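Local coordinates for nucleosome assembly protein 1, putative (PDB 3FS3), which probably acts as a histone chaperone of the NAP family, binding histones and chromatin and assisting nucleosome assembly in the malaria parasite, at residues D85-G88 against P89-K93; K278-I281 against I282-V286; F77-R80 against Q81-D85. All blocks are in the same frame, centred on the assembly; numbering follows the deposited sequence.

Interaction 1. Residues D85-G88 against P89-K93; sequences DLYG and PIYDK
Where Gly88 meets Pro89 the long helix 49-99 is kinked, because the proline nitrogen carries no hydrogen for the turn before it, and the i to i+4 bonding resumes with Tyr91 N to Tyr87 O at 3.0 Å and Asp92 N to Gly88 O at 3.0 Å. The latter is the straighter, with an N-H...O angle of 161°; Tyr87 O also takes a weak bond from Ile90 N. Pro89 fits its ring against the turn that it interrupts, CD resting 3.1 Å from Asp85 O, the carbonyl that Pro89 N cannot bond. One turn apart, Tyr87 and Tyr91 run side by side and point the same way. They do not stack: Tyr91 brings CE2 to within 3.6 Å of Tyr87 CB, and its hydroxyl reaches obliquely toward the Tyr87 ring. With CG anti to the carbonyl carbon (chi1 -64°), the Tyr91 ring leans back along the helix, so that Tyr87 O sits over one of its faces, offset toward the rim. The pair belongs to the dimer interface. The Tyr87 ring meets that of Tyr65 of the second subunit, Tyr91 packs on the same tyrosine as well as on Ile282 and Pro283 of helix 260-289, and Lys93 forms a salt bridge with Glu64 of the second subunit. The contact thus combines a proline-modified backbone with two tyrosines one turn apart: Tyr87 O serves as acceptor for two amides while also lying against the Tyr91 ring, and both side chains pack on the partner subunit, Tyr87 reaching its Tyr68 as well.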
ATOM      1  N   ASP A  85      19.277   7.600   2.134  1.00 32.09           N
ATOM      2  CA  ASP A  85      20.554   8.303   2.231  1.00 36.18           C
ATOM      3  C   ASP A  85      21.150   8.631   0.869  1.00 33.80           C
ATOM      4  O   ASP A  85      21.905   9.590   0.731  1.00 32.43           O
ATOM      5  CB  ASP A  85      21.560   7.493   3.054  1.00 45.81           C
ATOM      6  CG  ASP A  85      21.253   7.527   4.544  1.00 56.87           C
ATOM      7  OD1 ASP A  85      21.106   8.641   5.099  1.00 61.49           O
ATOM      8  OD2 ASP A  85      21.159   6.446   5.163  1.00 61.15           O
ATOM      9  N   LEU A  86      20.821   7.832  -0.141  1.00 34.30           N
ATOM     10  CA  LEU A  86      21.314   8.106  -1.483  1.00 31.01           C
ATOM     11  C   LEU A  86      20.525   9.275  -2.086  1.00 28.76           C
ATOM     12  O   LEU A  86      21.067  10.052  -2.862  1.00 30.71           O
ATOM     13  CB  LEU A  86      21.198   6.856  -2.367  1.00 31.47           C
ATOM     14  CG  LEU A  86      22.198   5.748  -1.999  1.00 34.24           C
ATOM     15  CD1 LEU A  86      22.015   4.554  -2.905  1.00 24.71           C
ATOM     16  CD2 LEU A  86      23.624   6.279  -2.108  1.00 30.40           C
ATOM     17  N   TYR A  87      19.251   9.411  -1.725  1.00 26.93           N
ATOM     18  CA  TYR A  87      18.442  10.519  -2.255  1.00 27.27           C
ATOM     19  C   TYR A  87      18.814  11.861  -1.619  1.00 25.74           C
ATOM     20  O   TYR A  87      18.754  12.912  -2.272  1.00 27.70           O
ATOM     21  CB  TYR A  87      16.940  10.279  -2.031  1.00 26.61           C
ATOM     22  CG  TYR A  87      16.375   9.025  -2.670  1.00 25.12           C
ATOM     23  CD1 TYR A  87      16.801   8.596  -3.932  1.00 26.80           C
ATOM     24  CD2 TYR A  87      15.405   8.274  -2.018  1.00 22.33           C
ATOM     25  CE1 TYR A  87      16.270   7.443  -4.523  1.00 25.42           C
ATOM     26  CE2 TYR A  87      14.863   7.118  -2.601  1.00 25.04           C
ATOM     27  CZ  TYR A  87      15.303   6.709  -3.850  1.00 26.90           C
ATOM     28  OH  TYR A  87      14.791   5.560  -4.411  1.00 23.99           O
ATOM     29  N   GLY A  88      19.185  11.814  -0.341  1.00 25.85           N
ATOM     30  CA  GLY A  88      19.551  13.012   0.400  1.00 24.00           C
ATOM     31  C   GLY A  88      20.386  14.041  -0.343  1.00 26.51           C
ATOM     32  O   GLY A  88      19.970  15.192  -0.468  1.00 30.37           O
ATOM     33  N   PRO A  89      21.577  13.668  -0.842  1.00 27.72           N
ATOM     34  CA  PRO A  89      22.440  14.606  -1.570  1.00 26.93           C
ATOM     35  C   PRO A  89      21.757  15.166  -2.819  1.00 26.23           C
ATOM     36  O   PRO A  89      22.021  16.291  -3.239  1.00 24.49           O
ATOM     37  CB  PRO A  89      23.657  13.756  -1.928  1.00 23.51           C
ATOM     38  CG  PRO A  89      23.706  12.751  -0.798  1.00 31.67           C
ATOM     39  CD  PRO A  89      22.256  12.376  -0.639  1.00 28.34           C
ATOM     40  N   ILE A  90      20.892  14.366  -3.422  1.00 24.06           N
ATOM     41  CA  ILE A  90      20.201  14.815  -4.620  1.00 25.85           C
ATOM     42  C   ILE A  90      19.194  15.900  -4.258  1.00 24.68           C
ATOM     43  O   ILE A  90      18.996  16.843  -5.022  1.00 25.50           O
ATOM     44  CB  ILE A  90      19.511  13.634  -5.326  1.00 25.41           C
ATOM     45  CG1 ILE A  90      20.567  12.571  -5.664  1.00 27.71           C
ATOM     46  CG2 ILE A  90      18.842  14.106  -6.611  1.00 20.20           C
ATOM     47  CD1 ILE A  90      20.019  11.330  -6.351  1.00 29.56           C
ATOM     48  N   TYR A  91      18.575  15.781  -3.086  1.00 24.65           N
ATOM     49  CA  TYR A  91      17.609  16.786  -2.652  1.00 27.87           C
ATOM     50  C   TYR A  91      18.331  18.078  -2.275  1.00 28.41           C
ATOM     51  O   TYR A  91      17.867  19.174  -2.601  1.00 27.55           O
ATOM     52  CB  TYR A  91      16.786  16.289  -1.450  1.00 22.91           C
ATOM     53  CG  TYR A  91      15.905  15.091  -1.746  1.00 26.90           C
ATOM     54  CD1 TYR A  91      15.280  14.950  -2.987  1.00 25.71           C
ATOM     55  CD2 TYR A  91      15.671  14.113  -0.776  1.00 23.51           C
ATOM     56  CE1 TYR A  91      14.445  13.870  -3.257  1.00 26.44           C
ATOM     57  CE2 TYR A  91      14.836  13.024  -1.037  1.00 24.42           C
ATOM     58  CZ  TYR A  91      14.228  12.911  -2.280  1.00 30.27           C
ATOM     59  OH  TYR A  91      13.416  11.833  -2.562  1.00 34.64           O
ATOM     60  N   ASP A  92      19.468  17.951  -1.594  1.00 29.16           N
ATOM     61  CA  ASP A  92      20.231  19.123  -1.182  1.00 30.77           C
ATOM     62  C   ASP A  92      20.776  19.898  -2.371  1.00 31.00           C
ATOM     63  O   ASP A  92      20.921  21.122  -2.300  1.00 30.01           O
ATOM     64  CB  ASP A  92      21.395  18.731  -0.268  1.00 37.99           C
ATOM     65  CG  ASP A  92      20.935  18.023   0.985  1.00 44.73           C
ATOM     66  OD1 ASP A  92      19.884  18.418   1.538  1.00 52.12           O
ATOM     67  OD2 ASP A  92      21.629  17.081   1.423  1.00 48.47           O
ATOM     68  N   LYS A  93      21.095  19.196  -3.455  1.00 26.93           N
ATOM     69  CA  LYS A  93      21.615  19.870  -4.637  1.00 28.82           C
ATOM     70  C   LYS A  93      20.511  20.713  -5.254  1.00 24.97           C
ATOM     71  O   LYS A  93      20.735  21.840  -5.685  1.00 27.19           O
ATOM     72  CB  LYS A  93      22.156  18.856  -5.657  1.00 27.80           C
ATOM     73  CG  LYS A  93      23.548  18.343  -5.302  1.00 30.82           C
ATOM     74  CD  LYS A  93      24.166  17.460  -6.395  1.00 30.37           C
ATOM     75  CE  LYS A  93      23.451  16.119  -6.535  1.00 35.62           C
ATOM     76  NZ  LYS A  93      24.136  15.197  -7.506  1.00 26.53           N
TER

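Interaction 2. Residues K278-I281 against I282-V286; sequences KERI and IPYAV
Arg280 O receives the amide of Tyr284, the N-O distance being 3.1 Å and the N-H...O angle 145°, and this is the one backbone hydrogen bond joining 278-281 to 282-286. The segments form a proline kink in helix 260-289, preceded by a wider pi-type turn at 278-281. Pro283 has no N-H to offer to Glu279 O, the carbonyl a regular helix would pair with it; ring carbon CG lies 3.2 Å from that oxygen instead, and CD lies 3.3 Å from Lys278 O. Arg280 and Tyr284, one turn apart, cross obliquely. The arginine chain bends at its second torsion (chi2 -68°), which carries CD to the edge of the tyrosine ring, in its plane, 3.7 Å from CD2. Beyond CD the guanidinium stands steeply to the ring, 75° between planes, with NH1 3.8 Å from Tyr284 CD2. Pro283 CB covers a face of the same ring, over its centre, and the ring is therefore bounded by a proline on a face and an aliphatic arginine carbon at the rim. Its hydroxyl is taken up by Glu69 of the second subunit, while Pro283 packs on Tyr65 of that subunit. Ile281, Ile282 and Ala285 turn to the interior of their own chain: Ile281 touches Leu119, Ile282 meets Ile143 and Cys145 of strand 140-147, and Ala285 meets Phe114 and Trp115. The carbonyl of Ile282 is bonded within the chain, accepting a hydrogen bond from NH2 of Arg94 on helix 49-99.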
ATOM      1  N   LYS A 278       5.221  13.608   0.594  1.00 29.95           N
ATOM      2  CA  LYS A 278       6.325  12.726   0.937  1.00 32.74           C
ATOM      3  C   LYS A 278       6.770  11.799  -0.188  1.00 32.45           C
ATOM      4  O   LYS A 278       7.955  11.712  -0.495  1.00 34.11           O
ATOM      5  CB  LYS A 278       5.931  11.889   2.161  1.00 37.36           C
ATOM      6  CG  LYS A 278       6.828  10.698   2.455  1.00 39.39           C
ATOM      7  CD  LYS A 278       6.427  10.052   3.778  1.00 42.47           C
ATOM      8  CE  LYS A 278       7.315   8.869   4.134  1.00 43.05           C
ATOM      9  NZ  LYS A 278       7.094   7.701   3.231  1.00 41.70           N
ATOM     10  N   GLU A 279       5.821  11.118  -0.812  1.00 32.38           N
ATOM     11  CA  GLU A 279       6.158  10.159  -1.858  1.00 36.16           C
ATOM     12  C   GLU A 279       6.123  10.669  -3.291  1.00 33.89           C
ATOM     13  O   GLU A 279       6.712  10.056  -4.176  1.00 33.02           O
ATOM     14  CB  GLU A 279       5.235   8.947  -1.751  1.00 38.26           C
ATOM     15  CG  GLU A 279       5.126   8.380  -0.353  1.00 43.71           C
ATOM     16  CD  GLU A 279       4.366   7.073  -0.323  1.00 50.50           C
ATOM     17  OE1 GLU A 279       3.195   7.053  -0.767  1.00 50.63           O
ATOM     18  OE2 GLU A 279       4.941   6.065   0.145  1.00 54.68           O
ATOM     19  N   ARG A 280       5.440  11.783  -3.519  1.00 32.58           N
ATOM     20  CA  ARG A 280       5.311  12.320  -4.864  1.00 32.57           C
ATOM     21  C   ARG A 280       5.999  13.650  -5.132  1.00 30.01           C
ATOM     22  O   ARG A 280       6.863  13.734  -6.002  1.00 32.81           O
ATOM     23  CB  ARG A 280       3.826  12.420  -5.228  1.00 35.03           C
ATOM     24  CG  ARG A 280       3.250  11.130  -5.812  1.00 44.18           C
ATOM     25  CD  ARG A 280       3.870  10.873  -7.180  1.00 51.15           C
ATOM     26  NE  ARG A 280       3.174   9.844  -7.944  1.00 55.57           N
ATOM     27  CZ  ARG A 280       3.353   9.635  -9.245  1.00 55.24           C
ATOM     28  NH1 ARG A 280       4.205  10.385  -9.927  1.00 53.61           N
ATOM     29  NH2 ARG A 280       2.673   8.681  -9.867  1.00 61.15           N
ATOM     30  N   ILE A 281       5.615  14.686  -4.393  1.00 25.00           N
ATOM     31  CA  ILE A 281       6.191  16.014  -4.573  1.00 23.98           C
ATOM     32  C   ILE A 281       7.702  16.039  -4.354  1.00 20.05           C
ATOM     33  O   ILE A 281       8.455  16.508  -5.201  1.00 20.42           O
ATOM     34  CB  ILE A 281       5.536  17.033  -3.610  1.00 24.58           C
ATOM     35  CG1 ILE A 281       4.015  17.017  -3.793  1.00 26.94           C
ATOM     36  CG2 ILE A 281       6.085  18.433  -3.863  1.00 21.97           C
ATOM     37  CD1 ILE A 281       3.543  17.517  -5.145  1.00 23.27           C
ATOM     38  N   ILE A 282       8.143  15.530  -3.213  1.00 17.99           N
ATOM     39  CA  ILE A 282       9.562  15.519  -2.881  1.00 21.39           C
ATOM     40  C   ILE A 282      10.433  14.671  -3.829  1.00 23.15           C
ATOM     41  O   ILE A 282      11.480  15.122  -4.286  1.00 23.09           O
ATOM     42  CB  ILE A 282       9.747  15.069  -1.408  1.00 23.48           C
ATOM     43  CG1 ILE A 282       9.159  16.139  -0.478  1.00 26.56           C
ATOM     44  CG2 ILE A 282      11.199  14.812  -1.101  1.00 21.19           C
ATOM     45  CD1 ILE A 282       9.203  15.791   0.990  1.00 22.08           C
ATOM     46  N   PRO A 283      10.006  13.443  -4.155  1.00 25.09           N
ATOM     47  CA  PRO A 283      10.845  12.636  -5.058  1.00 24.81           C
ATOM     48  C   PRO A 283      10.880  13.096  -6.527  1.00 28.66           C
ATOM     49  O   PRO A 283      11.883  12.886  -7.228  1.00 30.99           O
ATOM     50  CB  PRO A 283      10.245  11.232  -4.929  1.00 26.81           C
ATOM     51  CG  PRO A 283       9.582  11.242  -3.560  1.00 23.87           C
ATOM     52  CD  PRO A 283       8.954  12.617  -3.532  1.00 24.29           C
ATOM     53  N   TYR A 284       9.796  13.736  -6.979  1.00 25.76           N
ATOM     54  CA  TYR A 284       9.658  14.172  -8.370  1.00 21.26           C
ATOM     55  C   TYR A 284       9.288  15.646  -8.551  1.00 24.52           C
ATOM     56  O   TYR A 284       8.648  16.005  -9.537  1.00 24.03           O
ATOM     57  CB  TYR A 284       8.570  13.329  -9.046  1.00 25.21           C
ATOM     58  CG  TYR A 284       8.573  11.862  -8.659  1.00 25.03           C
ATOM     59  CD1 TYR A 284       9.708  11.075  -8.834  1.00 27.07           C
ATOM     60  CD2 TYR A 284       7.435  11.263  -8.123  1.00 28.05           C
ATOM     61  CE1 TYR A 284       9.716   9.729  -8.489  1.00 25.17           C
ATOM     62  CE2 TYR A 284       7.427   9.916  -7.775  1.00 29.95           C
ATOM     63  CZ  TYR A 284       8.572   9.155  -7.961  1.00 31.42           C
ATOM     64  OH  TYR A 284       8.569   7.822  -7.629  1.00 31.16           O
ATOM     65  N   ALA A 285       9.700  16.497  -7.619  1.00 24.56           N
ATOM     66  CA  ALA A 285       9.361  17.918  -7.661  1.00 23.27           C
ATOM     67  C   ALA A 285       9.389  18.623  -9.005  1.00 25.65           C
ATOM     68  O   ALA A 285       8.357  19.129  -9.466  1.00 21.39           O
ATOM     69  CB  ALA A 285      10.227  18.686  -6.688  1.00 21.40           C
ATOM     70  N   VAL A 286      10.561  18.667  -9.633  1.00 20.55           N
ATOM     71  CA  VAL A 286      10.681  19.381 -10.894  1.00 22.16           C
ATOM     72  C   VAL A 286       9.737  18.887 -11.978  1.00 22.79           C
ATOM     73  O   VAL A 286       9.268  19.680 -12.786  1.00 23.93           O
ATOM     74  CB  VAL A 286      12.142  19.368 -11.433  1.00 23.16           C
ATOM     75  CG1 VAL A 286      12.526  17.974 -11.948  1.00 14.11           C
ATOM     76  CG2 VAL A 286      12.287  20.419 -12.526  1.00 17.97           C
TER

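Interaction 3. Residues F77-R80 against Q81-D85; sequences FLLR and QKYHD
Leu79 lies alongside Tyr83, its CD1 methyl 3.8 Å from Tyr83 CE2 and both side chains pointing the same way. This i, i+4 pair is part of a regular alpha-helical run in the long helix 49-99, through which the two subunits pair. In the leucine, CG anti to the backbone N (chi1 -166°) together with a chi2 of 60° brings CD1 beside the ring. The ring in turn presents its edge to the backbone: Leu79 O lies in the ring plane, 3.4 Å from Tyr83 CD2, while also accepting the Tyr83 amide in an almost straight bond (175°). The neighbouring Lys82 N to Leu78 O bond is shorter, at 2.8 Å, and equally straight. Both members of the pair pack against Phe72 of the second subunit, which meets the Tyr83 ring edge to face; the tyrosine hydroxyl bonds to Glu75 of that subunit, and the same carboxylate forms a salt bridge with Lys82. Gln81 and His84 are directed instead to Tyr147 of their own chain, whose ring meets the imidazole edge to face and whose hydroxyl makes a weak hydrogen bond with the glutamine OE1. The first torsion of Gln81 turns CG away from its own carbonyl carbon and back over the preceding turn, where CG lies 3.0 Å from Phe77 O.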
ATOM      1  N   PHE A  77      13.973  -2.825   5.706  1.00 34.43           N
ATOM      2  CA  PHE A  77      14.298  -1.625   6.469  1.00 37.77           C
ATOM      3  C   PHE A  77      15.641  -1.098   5.985  1.00 37.38           C
ATOM      4  O   PHE A  77      15.796   0.095   5.746  1.00 38.66           O
ATOM      5  CB  PHE A  77      14.382  -1.944   7.964  1.00 39.63           C
ATOM      6  CG  PHE A  77      13.043  -2.120   8.635  1.00 46.43           C
ATOM      7  CD1 PHE A  77      11.874  -2.236   7.886  1.00 47.02           C
ATOM      8  CD2 PHE A  77      12.957  -2.187  10.027  1.00 49.41           C
ATOM      9  CE1 PHE A  77      10.638  -2.425   8.512  1.00 50.33           C
ATOM     10  CE2 PHE A  77      11.726  -2.375  10.665  1.00 50.61           C
ATOM     11  CZ  PHE A  77      10.564  -2.492   9.905  1.00 51.13           C
ATOM     12  N   LEU A  78      16.609  -2.000   5.847  1.00 37.56           N
ATOM     13  CA  LEU A  78      17.937  -1.636   5.376  1.00 38.58           C
ATOM     14  C   LEU A  78      17.843  -0.976   4.013  1.00 36.81           C
ATOM     15  O   LEU A  78      18.363   0.120   3.793  1.00 39.28           O
ATOM     16  CB  LEU A  78      18.831  -2.873   5.258  1.00 40.25           C
ATOM     17  CG  LEU A  78      19.488  -3.433   6.519  1.00 47.78           C
ATOM     18  CD1 LEU A  78      20.237  -4.718   6.179  1.00 46.10           C
ATOM     19  CD2 LEU A  78      20.446  -2.401   7.100  1.00 48.13           C
ATOM     20  N   LEU A  79      17.164  -1.661   3.101  1.00 35.12           N
ATOM     21  CA  LEU A  79      17.006  -1.191   1.736  1.00 32.75           C
ATOM     22  C   LEU A  79      16.451   0.222   1.665  1.00 32.26           C
ATOM     23  O   LEU A  79      17.036   1.079   1.012  1.00 35.33           O
ATOM     24  CB  LEU A  79      16.110  -2.156   0.955  1.00 28.55           C
ATOM     25  CG  LEU A  79      16.104  -1.984  -0.562  1.00 32.74           C
ATOM     26  CD1 LEU A  79      17.524  -2.185  -1.106  1.00 28.71           C
ATOM     27  CD2 LEU A  79      15.129  -2.985  -1.189  1.00 29.71           C
ATOM     28  N   ARG A  80      15.334   0.476   2.342  1.00 33.02           N
ATOM     29  CA  ARG A  80      14.737   1.811   2.316  1.00 33.57           C
ATOM     30  C   ARG A  80      15.646   2.872   2.959  1.00 33.06           C
ATOM     31  O   ARG A  80      15.668   4.020   2.523  1.00 33.15           O
ATOM     32  CB  ARG A  80      13.360   1.800   2.998  1.00 35.53           C
ATOM     33  CG  ARG A  80      12.297   0.917   2.307  1.00 34.02           C
ATOM     34  CD  ARG A  80      10.910   1.198   2.882  1.00 42.65           C
ATOM     35  NE  ARG A  80       9.852   0.316   2.382  1.00 43.36           N
ATOM     36  CZ  ARG A  80       9.401   0.305   1.131  1.00 47.72           C
ATOM     37  NH1 ARG A  80       9.917   1.129   0.225  1.00 44.11           N
ATOM     38  NH2 ARG A  80       8.419  -0.524   0.789  1.00 45.49           N
ATOM     39  N   GLN A  81      16.403   2.491   3.982  1.00 34.38           N
ATOM     40  CA  GLN A  81      17.308   3.434   4.634  1.00 37.56           C
ATOM     41  C   GLN A  81      18.426   3.805   3.674  1.00 37.51           C
ATOM     42  O   GLN A  81      18.704   4.981   3.455  1.00 40.55           O
ATOM     43  CB  GLN A  81      17.915   2.829   5.902  1.00 40.24           C
ATOM     44  CG  GLN A  81      16.908   2.532   7.001  1.00 49.72           C
ATOM     45  CD  GLN A  81      16.056   3.734   7.345  1.00 54.25           C
ATOM     46  OE1 GLN A  81      15.292   4.223   6.511  1.00 56.88           O
ATOM     47  NE2 GLN A  81      16.183   4.221   8.577  1.00 56.99           N
ATOM     48  N   LYS A  82      19.060   2.791   3.099  1.00 36.79           N
ATOM     49  CA  LYS A  82      20.147   2.997   2.156  1.00 34.20           C
ATOM     50  C   LYS A  82      19.782   4.022   1.082  1.00 32.88           C
ATOM     51  O   LYS A  82      20.491   5.010   0.888  1.00 31.49           O
ATOM     52  CB  LYS A  82      20.517   1.670   1.494  1.00 36.58           C
ATOM     53  CG  LYS A  82      21.440   1.805   0.302  1.00 39.92           C
ATOM     54  CD  LYS A  82      21.585   0.476  -0.416  1.00 44.42           C
ATOM     55  CE  LYS A  82      22.236   0.642  -1.779  1.00 46.89           C
ATOM     56  NZ  LYS A  82      22.335  -0.667  -2.489  1.00 52.11           N
ATOM     57  N   TYR A  83      18.677   3.793   0.383  1.00 27.97           N
ATOM     58  CA  TYR A  83      18.282   4.720  -0.665  1.00 31.79           C
ATOM     59  C   TYR A  83      17.840   6.065  -0.114  1.00 30.24           C
ATOM     60  O   TYR A  83      18.008   7.092  -0.771  1.00 31.01           O
ATOM     61  CB  TYR A  83      17.220   4.079  -1.563  1.00 30.81           C
ATOM     62  CG  TYR A  83      17.856   3.095  -2.522  1.00 33.90           C
ATOM     63  CD1 TYR A  83      18.325   3.511  -3.767  1.00 32.23           C
ATOM     64  CD2 TYR A  83      18.104   1.775  -2.132  1.00 32.02           C
ATOM     65  CE1 TYR A  83      19.034   2.646  -4.596  1.00 34.81           C
ATOM     66  CE2 TYR A  83      18.811   0.902  -2.952  1.00 33.18           C
ATOM     67  CZ  TYR A  83      19.277   1.345  -4.181  1.00 36.81           C
ATOM     68  OH  TYR A  83      20.002   0.495  -4.985  1.00 39.04           O
ATOM     69  N   HIS A  84      17.285   6.074   1.093  1.00 28.86           N
ATOM     70  CA  HIS A  84      16.899   7.342   1.684  1.00 32.98           C
ATOM     71  C   HIS A  84      18.156   8.212   1.747  1.00 32.04           C
ATOM     72  O   HIS A  84      18.107   9.401   1.444  1.00 28.47           O
ATOM     73  CB  HIS A  84      16.355   7.165   3.098  1.00 35.23           C
ATOM     74  CG  HIS A  84      16.057   8.463   3.781  1.00 41.04           C
ATOM     75  ND1 HIS A  84      15.087   9.335   3.328  1.00 42.18           N
ATOM     76  CD2 HIS A  84      16.625   9.058   4.855  1.00 40.27           C
ATOM     77  CE1 HIS A  84      15.072  10.409   4.096  1.00 40.44           C
ATOM     78  NE2 HIS A  84      15.995  10.267   5.029  1.00 42.45           N
ATOM     79  N   ASP A  85      19.277   7.600   2.134  1.00 32.09           N
ATOM     80  CA  ASP A  85      20.554   8.303   2.231  1.00 36.18           C
ATOM     81  C   ASP A  85      21.150   8.631   0.869  1.00 33.80           C
ATOM     82  O   ASP A  85      21.905   9.590   0.731  1.00 32.43           O
ATOM     83  CB  ASP A  85      21.560   7.493   3.054  1.00 45.81           C
ATOM     84  CG  ASP A  85      21.253   7.527   4.544  1.00 56.87           C
ATOM     85  OD1 ASP A  85      21.106   8.641   5.099  1.00 61.49           O
ATOM     86  OD2 ASP A  85      21.159   6.446   5.163  1.00 61.15           O
TER

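Interactions 3 and 1 follow one another on helix 49-99, sharing Asp85, with centres 12 Å apart; together they present Leu79, Tyr83, Leu86 and Tyr87 to the second subunit. Interaction 2, on helix 260-289, is also centred 12 Å from interaction 1 and touches it directly: Tyr91 CE1 lies 3.4 Å from Ile282 O, and Tyr91 OH lies 3.7 Å from Pro283 CA. The two proline-containing bends thus meet through one tyrosine. Interactions 2 and 3 do not touch, their nearest atoms being about 7 Å apart. A single tyrosine of the second subunit, Tyr65, touches both interaction 1 and interaction 2 at the dimer interface.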